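Local coordinates for AHL synthase (Burkholderia glumae, PDB 3P2H), which probably makes N-acyl-homoserine lactone quorum-sensing signals from a fatty acyl-ACP and S-adenosyl-L-methionine, releasing methylthioadenosine, at residues M1-G9 against S119-C130; D45-V55 against C67-L78. The protein carries 3 engineered substitutions. All blocks are in the same frame, centred on the assembly; numbering follows the deposited sequence.

In the fold
Both contacts are built on one mixed sheet, where strand 2-6 pairs with strand 53-58 and that strand in turn with strand 64-72. Contact 1 lays the edge strand 2-6 along helix 120-133; it is partly buried, and its chemistry is mostly methyl, methylene and sulfur packing with a single bridging water. Contact 2 is the more deeply buried, with backbone bonds between strands at one end and two ion-pair networks in and beside the loops at the other, one of which also holds the adenine of MTA. The two meet directly: H6 N lies 2.8 Å from Y54 O, a probable hydrogen bond, and M123 reaches over to V55 and C67.

Contact 1: M1-G9 against S119-C130; sequences MQTFVHEAG and SVRPMLAAAVEC
M1 lays its thioether over the N-terminal part of helix 120-133, crossing P122 and M123 at about a right angle. Its CG rests on P122 CG at 3.7 Å, while the bend at chi3 (86°) turns the terminal CE to S119 O (3.5 Å) and M123 CG. The two sulfurs, M1 SD and M123 SD, lie 3.8 Å apart; flexible, polarisable methionines can mould themselves to each other and to the proline ring. Two residues on, T3 divides its branches: CG2 meets the carbonyl O of P122, and OG1 sits 3.7 Å from A126 CB. A water joins the two segments here, donating to P122 O (2.9 Å) and hydrogen-bonded to T3 OG1. Small A126 lets the strand come close, and the CA atoms of T3 and A126 are 6.7 Å apart. V5 CG1, anti to its backbone nitrogen (chi1 -178°), packs on C130 SG at 3.8 Å. E7 then brings OE2 to 3.5 Å from the same sulfur, although its charge is paired with R134. M1, T3, V5 and E7 point toward the helix, T3 and V5 from the strand itself, and A126 and C130, one turn apart, answer them. Strand and helix run within 28° of parallel, an alpha/beta packing in which a helix covers one face of the mixed sheet, as in the acetyltransferase-like fold to which autoinducer synthases are related.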
loop_
_atom_site.group_PDB
_atom_site.type_symbol
_atom_site.label_atom_id
_atom_site.label_comp_id
_atom_site.label_asym_id
_atom_site.label_seq_id
_atom_site.Cartn_x
_atom_site.Cartn_y
_atom_site.Cartn_z
ATOM N N MET A 1 -8.572 7.352 -13.161
ATOM C CA MET A 1 -7.390 8.101 -12.656
ATOM C C MET A 1 -6.117 7.706 -13.400
ATOM O O MET A 1 -6.103 6.751 -14.175
ATOM C CB MET A 1 -7.196 7.829 -11.165
ATOM C CG MET A 1 -6.979 6.359 -10.847
ATOM S SD MET A 1 -6.052 6.147 -9.333
ATOM C CE MET A 1 -7.376 6.208 -8.108
ATOM N N GLN A 2 -5.052 8.457 -13.155
ATOM C CA GLN A 2 -3.757 8.202 -13.770
ATOM C C GLN A 2 -2.803 7.964 -12.600
ATOM O O GLN A 2 -2.874 8.664 -11.593
ATOM C CB GLN A 2 -3.331 9.422 -14.596
ATOM C CG GLN A 2 -2.039 9.255 -15.370
ATOM C CD GLN A 2 -1.996 10.125 -16.620
ATOM O OE1 GLN A 2 -2.061 11.354 -16.541
ATOM N NE2 GLN A 2 -1.896 9.487 -17.783
ATOM N N THR A 3 -1.923 6.979 -12.724
ATOM C CA THR A 3 -1.003 6.666 -11.634
ATOM C C THR A 3 0.431 7.139 -11.874
ATOM O O THR A 3 0.922 7.142 -13.005
ATOM C CB THR A 3 -0.996 5.154 -11.352
ATOM O OG1 THR A 3 -0.509 4.459 -12.502
ATOM C CG2 THR A 3 -2.414 4.668 -11.037
ATOM N N PHE A 4 1.087 7.537 -10.788
ATOM C CA PHE A 4 2.456 8.036 -10.825
ATOM C C PHE A 4 3.280 7.337 -9.757
ATOM O O PHE A 4 2.979 7.447 -8.570
ATOM C CB PHE A 4 2.482 9.544 -10.551
ATOM C CG PHE A 4 1.699 10.350 -11.538
ATOM C CD1 PHE A 4 0.305 10.319 -11.536
ATOM C CD2 PHE A 4 2.351 11.127 -12.489
ATOM C CE1 PHE A 4 -0.423 11.049 -12.465
ATOM C CE2 PHE A 4 1.625 11.860 -13.426
ATOM C CZ PHE A 4 0.240 11.820 -13.412
ATOM N N VAL A 5 4.314 6.618 -10.183
ATOM C CA VAL A 5 5.183 5.910 -9.254
ATOM C C VAL A 5 6.488 6.684 -9.053
ATOM O O VAL A 5 7.210 6.975 -10.009
ATOM C CB VAL A 5 5.508 4.495 -9.766
ATOM C CG1 VAL A 5 6.372 3.763 -8.763
ATOM C CG2 VAL A 5 4.219 3.729 -10.010
ATOM N N HIS A 6 6.776 7.007 -7.798
ATOM C CA HIS A 6 7.976 7.747 -7.436
ATOM C C HIS A 6 8.947 6.800 -6.734
ATOM O O HIS A 6 8.687 6.359 -5.615
ATOM C CB HIS A 6 7.606 8.902 -6.501
ATOM C CG HIS A 6 6.637 9.879 -7.095
ATOM N ND1 HIS A 6 7.041 11.013 -7.771
ATOM C CD2 HIS A 6 5.283 9.882 -7.134
ATOM C CE1 HIS A 6 5.977 11.669 -8.200
ATOM N NE2 HIS A 6 4.897 11.005 -7.827
ATOM N N GLU A 7 10.055 6.481 -7.398
ATOM C CA GLU A 7 11.061 5.580 -6.834
ATOM C C GLU A 7 12.480 6.090 -7.080
ATOM O O GLU A 7 13.396 5.301 -7.315
ATOM C CB GLU A 7 10.894 4.168 -7.423
ATOM C CG GLU A 7 10.726 4.142 -8.926
ATOM C CD GLU A 7 10.309 2.780 -9.475
ATOM O OE1 GLU A 7 9.664 2.757 -10.541
ATOM O OE2 GLU A 7 10.628 1.735 -8.866
ATOM N N ALA A 8 12.659 7.408 -7.001
ATOM C CA ALA A 8 13.955 8.034 -7.239
ATOM C C ALA A 8 14.618 8.600 -5.984
ATOM O O ALA A 8 15.327 9.603 -6.053
ATOM C CB ALA A 8 13.804 9.142 -8.283
ATOM N N GLY A 9 14.399 7.963 -4.842
ATOM C CA GLY A 9 14.993 8.464 -3.616
ATOM C C GLY A 9 14.092 9.502 -2.979
ATOM O O GLY A 9 12.881 9.494 -3.198
ATOM N N SER A 119 -11.451 2.295 -8.707
ATOM C CA SER A 119 -10.427 3.257 -8.313
ATOM C C SER A 119 -9.282 2.491 -7.689
ATOM O O SER A 119 -8.107 2.787 -7.917
ATOM C CB SER A 119 -10.984 4.232 -7.282
ATOM O OG SER A 119 -12.134 4.888 -7.777
ATOM N N VAL A 120 -9.638 1.501 -6.883
ATOM C CA VAL A 120 -8.653 0.672 -6.214
ATOM C C VAL A 120 -7.805 -0.072 -7.236
ATOM O O VAL A 120 -6.581 -0.143 -7.111
ATOM C CB VAL A 120 -9.342 -0.354 -5.285
ATOM C CG1 VAL A 120 -8.330 -1.391 -4.795
ATOM C CG2 VAL A 120 -9.980 0.364 -4.108
ATOM N N ARG A 121 -8.458 -0.604 -8.263
ATOM C CA ARG A 121 -7.750 -1.378 -9.277
ATOM C C ARG A 121 -6.507 -0.725 -9.882
ATOM O O ARG A 121 -5.427 -1.314 -9.851
ATOM C CB ARG A 121 -8.705 -1.802 -10.394
ATOM C CG ARG A 121 -8.195 -3.017 -11.160
ATOM C CD ARG A 121 -9.214 -3.535 -12.161
ATOM N NE ARG A 121 -9.117 -2.831 -13.429
ATOM C CZ ARG A 121 -8.389 -3.246 -14.465
ATOM N NH1 ARG A 121 -7.693 -4.376 -14.395
ATOM N NH2 ARG A 121 -8.335 -2.516 -15.566
ATOM N N PRO A 122 -6.636 0.490 -10.441
ATOM C CA PRO A 122 -5.457 1.137 -11.032
ATOM C C PRO A 122 -4.335 1.374 -10.021
ATOM O O PRO A 122 -3.155 1.223 -10.344
ATOM C CB PRO A 122 -6.024 2.430 -11.620
ATOM C CG PRO A 122 -7.221 2.718 -10.742
ATOM C CD PRO A 122 -7.826 1.354 -10.544
ATOM N N MET A 123 -4.707 1.729 -8.795
ATOM C CA MET A 123 -3.719 1.961 -7.749
ATOM C C MET A 123 -2.972 0.662 -7.452
ATOM O O MET A 123 -1.753 0.651 -7.315
ATOM C CB MET A 123 -4.397 2.479 -6.476
ATOM C CG MET A 123 -4.812 3.942 -6.532
ATOM S SD MET A 123 -3.419 5.066 -6.838
ATOM C CE MET A 123 -2.302 4.576 -5.533
ATOM N N LEU A 124 -3.711 -0.436 -7.360
ATOM C CA LEU A 124 -3.104 -1.728 -7.085
ATOM C C LEU A 124 -2.214 -2.164 -8.246
ATOM O O LEU A 124 -1.100 -2.652 -8.036
ATOM C CB LEU A 124 -4.188 -2.780 -6.842
ATOM C CG LEU A 124 -3.718 -4.156 -6.358
ATOM C CD1 LEU A 124 -2.872 -4.012 -5.094
ATOM C CD2 LEU A 124 -4.936 -5.030 -6.085
ATOM N N ALA A 125 -2.705 -1.984 -9.469
ATOM C CA ALA A 125 -1.942 -2.371 -10.655
ATOM C C ALA A 125 -0.575 -1.700 -10.689
ATOM O O ALA A 125 0.432 -2.340 -10.984
ATOM C CB ALA A 125 -2.720 -2.022 -11.910
ATOM N N ALA A 126 -0.547 -0.405 -10.385
ATOM C CA ALA A 126 0.701 0.357 -10.382
ATOM C C ALA A 126 1.656 -0.197 -9.333
ATOM O O ALA A 126 2.833 -0.415 -9.605
ATOM C CB ALA A 126 0.413 1.832 -10.102
ATOM N N ALA A 127 1.141 -0.422 -8.129
ATOM C CA ALA A 127 1.950 -0.959 -7.042
ATOM C C ALA A 127 2.533 -2.317 -7.422
ATOM O O ALA A 127 3.740 -2.537 -7.317
ATOM C CB ALA A 127 1.101 -1.090 -5.782
ATOM N N VAL A 128 1.674 -3.228 -7.864
ATOM C CA VAL A 128 2.132 -4.558 -8.254
ATOM C C VAL A 128 3.209 -4.494 -9.333
ATOM O O VAL A 128 4.271 -5.094 -9.195
ATOM C CB VAL A 128 0.955 -5.423 -8.758
ATOM C CG1 VAL A 128 1.477 -6.728 -9.366
ATOM C CG2 VAL A 128 0.009 -5.724 -7.592
ATOM N N GLU A 129 2.926 -3.753 -10.397
ATOM C CA GLU A 129 3.850 -3.592 -11.511
ATOM C C GLU A 129 5.217 -3.138 -11.009
ATOM O O GLU A 129 6.246 -3.739 -11.333
ATOM C CB GLU A 129 3.286 -2.561 -12.483
ATOM C CG GLU A 129 3.950 -2.529 -13.836
ATOM C CD GLU A 129 3.206 -1.629 -14.795
ATOM O OE1 GLU A 129 3.020 -2.037 -15.963
ATOM O OE2 GLU A 129 2.805 -0.512 -14.383
ATOM N N CYS A 130 5.220 -2.079 -10.207
ATOM C CA CYS A 130 6.460 -1.549 -9.655
ATOM C C CYS A 130 7.212 -2.592 -8.827
ATOM O O CYS A 130 8.389 -2.860 -9.069
ATOM C CB CYS A 130 6.167 -0.327 -8.787
ATOM S SG CYS A 130 7.614 0.261 -7.873
HETATM O O HOH W 1 -2.427 1.942 -13.108
#

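Contact 2: D45-V55 against C67-L78. With MTA (5'-deoxy-5'-methylthioadenosine), chain B.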
loop_
_atom_site.group_PDB
_atom_site.type_symbol
_atom_site.label_atom_id
_atom_site.label_comp_id
_atom_site.label_asym_id
_atom_site.label_seq_id
_atom_site.Cartn_x
_atom_site.Cartn_y
_atom_site.Cartn_z
ATOM N N ASP A 45 5.226 8.564 9.103
ATOM C CA ASP A 45 5.807 7.805 10.208
ATOM C C ASP A 45 7.266 7.442 9.916
ATOM O O ASP A 45 7.867 7.970 8.983
ATOM C CB ASP A 45 4.995 6.531 10.479
ATOM C CG ASP A 45 4.950 5.597 9.285
ATOM O OD1 ASP A 45 5.796 5.731 8.382
ATOM O OD2 ASP A 45 4.071 4.711 9.266
ATOM N N GLN A 46 7.826 6.535 10.711
ATOM C CA GLN A 46 9.219 6.127 10.544
ATOM C C GLN A 46 9.485 5.329 9.271
ATOM O O GLN A 46 10.641 5.084 8.921
ATOM C CB GLN A 46 9.683 5.298 11.745
ATOM C CG GLN A 46 9.051 3.912 11.841
ATOM C CD GLN A 46 7.843 3.879 12.755
ATOM O OE1 GLN A 46 6.901 4.646 12.580
ATOM N NE2 GLN A 46 7.864 2.981 13.742
ATOM N N TYR A 47 8.427 4.925 8.579
ATOM C CA TYR A 47 8.590 4.145 7.359
ATOM C C TYR A 47 8.647 4.983 6.087
ATOM O O TYR A 47 8.771 4.450 4.985
ATOM C CB TYR A 47 7.493 3.091 7.291
ATOM C CG TYR A 47 7.574 2.187 8.494
ATOM C CD1 TYR A 47 8.655 1.325 8.655
ATOM C CD2 TYR A 47 6.642 2.275 9.521
ATOM C CE1 TYR A 47 8.814 0.582 9.820
ATOM C CE2 TYR A 47 6.790 1.538 10.688
ATOM C CZ TYR A 47 7.884 0.698 10.832
ATOM O OH TYR A 47 8.081 0.012 12.005
ATOM N N ASP A 48 8.567 6.299 6.251
ATOM C CA ASP A 48 8.657 7.212 5.121
ATOM C C ASP A 48 10.119 7.648 5.075
ATOM O O ASP A 48 10.529 8.543 5.806
ATOM C CB ASP A 48 7.726 8.403 5.337
ATOM C CG ASP A 48 6.267 8.013 5.236
ATOM O OD1 ASP A 48 5.876 7.494 4.174
ATOM O OD2 ASP A 48 5.519 8.213 6.213
ATOM N N ARG A 49 10.899 6.989 4.222
ATOM C CA ARG A 49 12.332 7.251 4.099
ATOM C C ARG A 49 12.722 7.590 2.665
ATOM O O ARG A 49 11.904 7.496 1.752
ATOM C CB ARG A 49 13.120 6.014 4.543
ATOM C CG ARG A 49 12.611 5.367 5.826
ATOM C CD ARG A 49 13.427 4.125 6.204
ATOM N NE ARG A 49 13.444 3.119 5.140
ATOM C CZ ARG A 49 12.910 1.903 5.235
ATOM N NH1 ARG A 49 12.304 1.519 6.354
ATOM N NH2 ARG A 49 12.985 1.067 4.206
ATOM N N ASP A 50 13.980 7.964 2.465
ATOM C CA ASP A 50 14.445 8.308 1.130
ATOM C C ASP A 50 14.261 7.140 0.170
ATOM O O ASP A 50 13.996 7.348 -1.015
ATOM C CB ASP A 50 15.928 8.693 1.138
ATOM C CG ASP A 50 16.196 10.012 1.838
ATOM O OD1 ASP A 50 15.248 10.793 2.077
ATOM O OD2 ASP A 50 17.380 10.276 2.137
ATOM N N ASP A 51 14.399 5.918 0.682
ATOM C CA ASP A 51 14.280 4.723 -0.153
ATOM C C ASP A 51 12.855 4.194 -0.333
ATOM O O ASP A 51 12.625 3.263 -1.106
ATOM C CB ASP A 51 15.189 3.612 0.397
ATOM C CG ASP A 51 14.710 3.059 1.723
ATOM O OD1 ASP A 51 14.260 1.895 1.746
ATOM O OD2 ASP A 51 14.777 3.783 2.741
ATOM N N THR A 52 11.898 4.798 0.367
ATOM C CA THR A 52 10.508 4.370 0.269
ATOM C C THR A 52 9.978 4.619 -1.136
ATOM O O THR A 52 10.318 5.619 -1.760
ATOM C CB THR A 52 9.622 5.133 1.275
ATOM O OG1 THR A 52 10.121 4.922 2.601
ATOM C CG2 THR A 52 8.186 4.645 1.201
ATOM N N VAL A 53 9.160 3.698 -1.637
ATOM C CA VAL A 53 8.577 3.840 -2.970
ATOM C C VAL A 53 7.125 4.266 -2.797
ATOM O O VAL A 53 6.426 3.743 -1.930
ATOM C CB VAL A 53 8.636 2.506 -3.759
ATOM C CG1 VAL A 53 7.921 2.646 -5.096
ATOM C CG2 VAL A 53 10.089 2.110 -3.981
ATOM N N TYR A 54 6.681 5.225 -3.607
ATOM C CA TYR A 54 5.306 5.718 -3.509
ATOM C C TYR A 54 4.538 5.700 -4.823
ATOM O O TYR A 54 5.097 5.915 -5.902
ATOM C CB TYR A 54 5.281 7.157 -2.992
ATOM C CG TYR A 54 5.849 7.355 -1.611
ATOM C CD1 TYR A 54 5.126 6.996 -0.476
ATOM C CD2 TYR A 54 7.116 7.909 -1.443
ATOM C CE1 TYR A 54 5.650 7.186 0.800
ATOM C CE2 TYR A 54 7.652 8.105 -0.177
ATOM C CZ TYR A 54 6.919 7.743 0.938
ATOM O OH TYR A 54 7.460 7.944 2.184
ATOM N N VAL A 55 3.240 5.457 -4.710
ATOM C CA VAL A 55 2.357 5.459 -5.857
ATOM C C VAL A 55 1.304 6.519 -5.561
ATOM O O VAL A 55 0.717 6.519 -4.483
ATOM C CB VAL A 55 1.642 4.099 -6.042
ATOM C CG1 VAL A 55 0.702 4.167 -7.254
ATOM C CG2 VAL A 55 2.660 2.982 -6.210
ATOM N N CYS A 67 -3.230 6.775 -3.037
ATOM C CA CYS A 67 -1.836 6.627 -2.645
ATOM C C CYS A 67 -1.505 5.206 -2.212
ATOM O O CYS A 67 -2.394 4.399 -1.939
ATOM C CB CYS A 67 -1.482 7.596 -1.509
ATOM S SG CYS A 67 -2.279 7.275 0.095
ATOM N N ALA A 68 -0.212 4.914 -2.162
ATOM C CA ALA A 68 0.270 3.613 -1.737
ATOM C C ALA A 68 1.743 3.743 -1.389
ATOM O O ALA A 68 2.450 4.592 -1.933
ATOM C CB ALA A 68 0.076 2.581 -2.835
ATOM N N ARG A 69 2.189 2.906 -0.465
ATOM C CA ARG A 69 3.572 2.913 -0.023
ATOM C C ARG A 69 4.133 1.510 -0.196
ATOM O O ARG A 69 3.485 0.534 0.171
ATOM C CB ARG A 69 3.641 3.332 1.452
ATOM C CG ARG A 69 5.038 3.365 2.022
ATOM C CD ARG A 69 5.094 4.160 3.316
ATOM N NE ARG A 69 4.513 3.450 4.450
ATOM C CZ ARG A 69 4.445 3.949 5.679
ATOM N NH1 ARG A 69 4.915 5.164 5.922
ATOM N NH2 ARG A 69 3.938 3.227 6.666
ATOM N N LEU A 70 5.328 1.420 -0.772
ATOM C CA LEU A 70 5.982 0.133 -0.988
ATOM C C LEU A 70 7.337 0.105 -0.291
ATOM O O LEU A 70 8.136 1.032 -0.430
ATOM C CB LEU A 70 6.166 -0.128 -2.488
ATOM C CG LEU A 70 4.885 -0.470 -3.260
ATOM C CD1 LEU A 70 5.164 -0.486 -4.751
ATOM C CD2 LEU A 70 4.375 -1.819 -2.804
ATOM N N LEU A 71 7.582 -0.961 0.464
ATOM C CA LEU A 71 8.837 -1.133 1.188
ATOM C C LEU A 71 9.351 -2.553 1.029
ATOM O O LEU A 71 8.572 -3.496 1.011
ATOM C CB LEU A 71 8.638 -0.862 2.682
ATOM C CG LEU A 71 8.300 0.553 3.150
ATOM C CD1 LEU A 71 7.888 0.503 4.619
ATOM C CD2 LEU A 71 9.504 1.467 2.941
ATOM N N PRO A 72 10.676 -2.723 0.906
ATOM C CA PRO A 72 11.230 -4.070 0.764
ATOM C C PRO A 72 11.254 -4.694 2.156
ATOM O O PRO A 72 11.526 -4.002 3.138
ATOM C CB PRO A 72 12.632 -3.805 0.221
ATOM C CG PRO A 72 13.010 -2.533 0.910
ATOM C CD PRO A 72 11.735 -1.701 0.814
ATOM N N THR A 73 10.971 -5.987 2.260
ATOM C CA THR A 73 10.976 -6.618 3.575
ATOM C C THR A 73 12.381 -6.832 4.135
ATOM O O THR A 73 12.538 -7.164 5.311
ATOM C CB THR A 73 10.238 -7.962 3.564
ATOM O OG1 THR A 73 10.771 -8.794 2.529
ATOM C CG2 THR A 73 8.742 -7.743 3.353
ATOM N N THR A 74 13.401 -6.643 3.301
ATOM C CA THR A 74 14.773 -6.807 3.758
ATOM C C THR A 74 15.178 -5.604 4.612
ATOM O O THR A 74 16.268 -5.567 5.180
ATOM C CB THR A 74 15.746 -6.938 2.584
ATOM O OG1 THR A 74 15.611 -5.805 1.728
ATOM C CG2 THR A 74 15.465 -8.209 1.799
ATOM N N ARG A 75 14.295 -4.613 4.682
ATOM C CA ARG A 75 14.546 -3.427 5.494
ATOM C C ARG A 75 13.370 -3.281 6.448
ATOM O O ARG A 75 12.341 -3.927 6.268
ATOM C CB ARG A 75 14.690 -2.180 4.616
ATOM C CG ARG A 75 15.965 -2.175 3.782
ATOM C CD ARG A 75 16.221 -0.822 3.130
ATOM N NE ARG A 75 17.346 -0.899 2.205
ATOM C CZ ARG A 75 17.828 0.123 1.506
ATOM N NH1 ARG A 75 17.286 1.330 1.618
ATOM N NH2 ARG A 75 18.858 -0.066 0.689
ATOM N N PRO A 76 13.508 -2.437 7.479
ATOM C CA PRO A 76 12.425 -2.246 8.448
ATOM C C PRO A 76 11.073 -1.923 7.819
ATOM O O PRO A 76 10.998 -1.110 6.901
ATOM C CB PRO A 76 12.940 -1.101 9.314
ATOM C CG PRO A 76 14.431 -1.312 9.290
ATOM C CD PRO A 76 14.679 -1.612 7.833
ATOM N N TYR A 77 10.018 -2.578 8.302
ATOM C CA TYR A 77 8.666 -2.312 7.811
ATOM C C TYR A 77 7.577 -2.411 8.896
ATOM O O TYR A 77 7.784 -3.002 9.955
ATOM C CB TYR A 77 8.329 -3.174 6.586
ATOM C CG TYR A 77 8.298 -4.679 6.758
ATOM C CD1 TYR A 77 9.475 -5.435 6.801
ATOM C CD2 TYR A 77 7.083 -5.359 6.766
ATOM C CE1 TYR A 77 9.430 -6.841 6.832
ATOM C CE2 TYR A 77 7.028 -6.750 6.800
ATOM C CZ TYR A 77 8.199 -7.486 6.827
ATOM O OH TYR A 77 8.121 -8.862 6.805
ATOM N N LEU A 78 6.427 -1.806 8.618
ATOM C CA LEU A 78 5.305 -1.722 9.555
ATOM C C LEU A 78 4.778 -3.010 10.194
ATOM O O LEU A 78 4.731 -3.125 11.417
ATOM C CB LEU A 78 4.155 -0.959 8.880
ATOM C CG LEU A 78 2.957 -0.516 9.727
ATOM C CD1 LEU A 78 3.444 0.205 10.973
ATOM C CD2 LEU A 78 2.057 0.393 8.900
HETATM C CS MTA B . -2.649 -0.360 9.477
HETATM S "S5'" MTA B . -3.913 -0.831 10.695
HETATM C "C5'" MTA B . -4.392 0.798 11.347
HETATM C "C4'" MTA B . -3.676 1.132 12.657
HETATM O "O4'" MTA B . -2.248 1.176 12.381
HETATM C "C2'" MTA B . -2.803 3.353 13.030
HETATM O "O2'" MTA B . -2.706 4.446 13.949
HETATM C "C3'" MTA B . -4.128 2.520 13.131
HETATM O "O3'" MTA B . -4.536 2.437 14.502
HETATM C "C1'" MTA B . -1.722 2.267 13.182
HETATM N N9 MTA B . -0.421 2.680 12.616
HETATM C C8 MTA B . -0.151 3.032 11.316
HETATM N N7 MTA B . 1.101 3.338 11.163
HETATM C C5 MTA B . 1.731 3.203 12.359
HETATM C C6 MTA B . 3.076 3.387 12.825
HETATM N N6 MTA B . 4.063 3.799 11.949
HETATM N N1 MTA B . 3.361 3.146 14.147
HETATM C C2 MTA B . 2.403 2.739 15.031
HETATM N N3 MTA B . 1.120 2.561 14.598
HETATM C C4 MTA B . 0.746 2.773 13.314
HETATM O O HOH W 2 11.608 -1.488 4.219
#
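R69, a buried arginine, spends its NH1 on two aspartates at once, one of which also binds MTA. Its CG stands anti to the backbone N (chi1 180°), and a bend at chi3 (74°) brings the guanidinium to them. The R69 guanidinium meets D45 end-on, the two planes nearly coplanar: NH1 reaches OD1 at 2.7 Å, and NH2 finds the syn lone pair of OD2 at 3.0 Å, fairly straight (166°). D48 OD1 takes NH1 from above its carboxylate plane, and also accepts from Y54 OH. Y47 N reaches D45 OD1 from the face opposite R69, closing an Asx turn that fixes the carboxylate's rotation. D45 OD2 also receives MTA N6 (2.8 Å), shared with Q46 OE1, and has R102 as second salt-bridge partner. Y47 CB covers one face of the R69 guanidinium, and its ring is sandwiched between Q46 CG and L78 N. This loop leads into an antiparallel beta hairpin: V53–L70 and V55–A68 are hydrogen-bonded pairs, Y54–R69 the non-hydrogen-bonded pair between them. Beta-branched valines suit the strand, and small A68 sits beside V55 on the same face (CB to CB 3.9 Å). Where the loop turns into the strand, R49 grips D51 side-on through NE and NH2, and its NH1 bonds P76 O at 3.0 Å. D51 OD1 also forms a salt bridge with R75 NH1 (3.1 Å), while a water ties R49 NH2 to the carbonyls of P72 and P76.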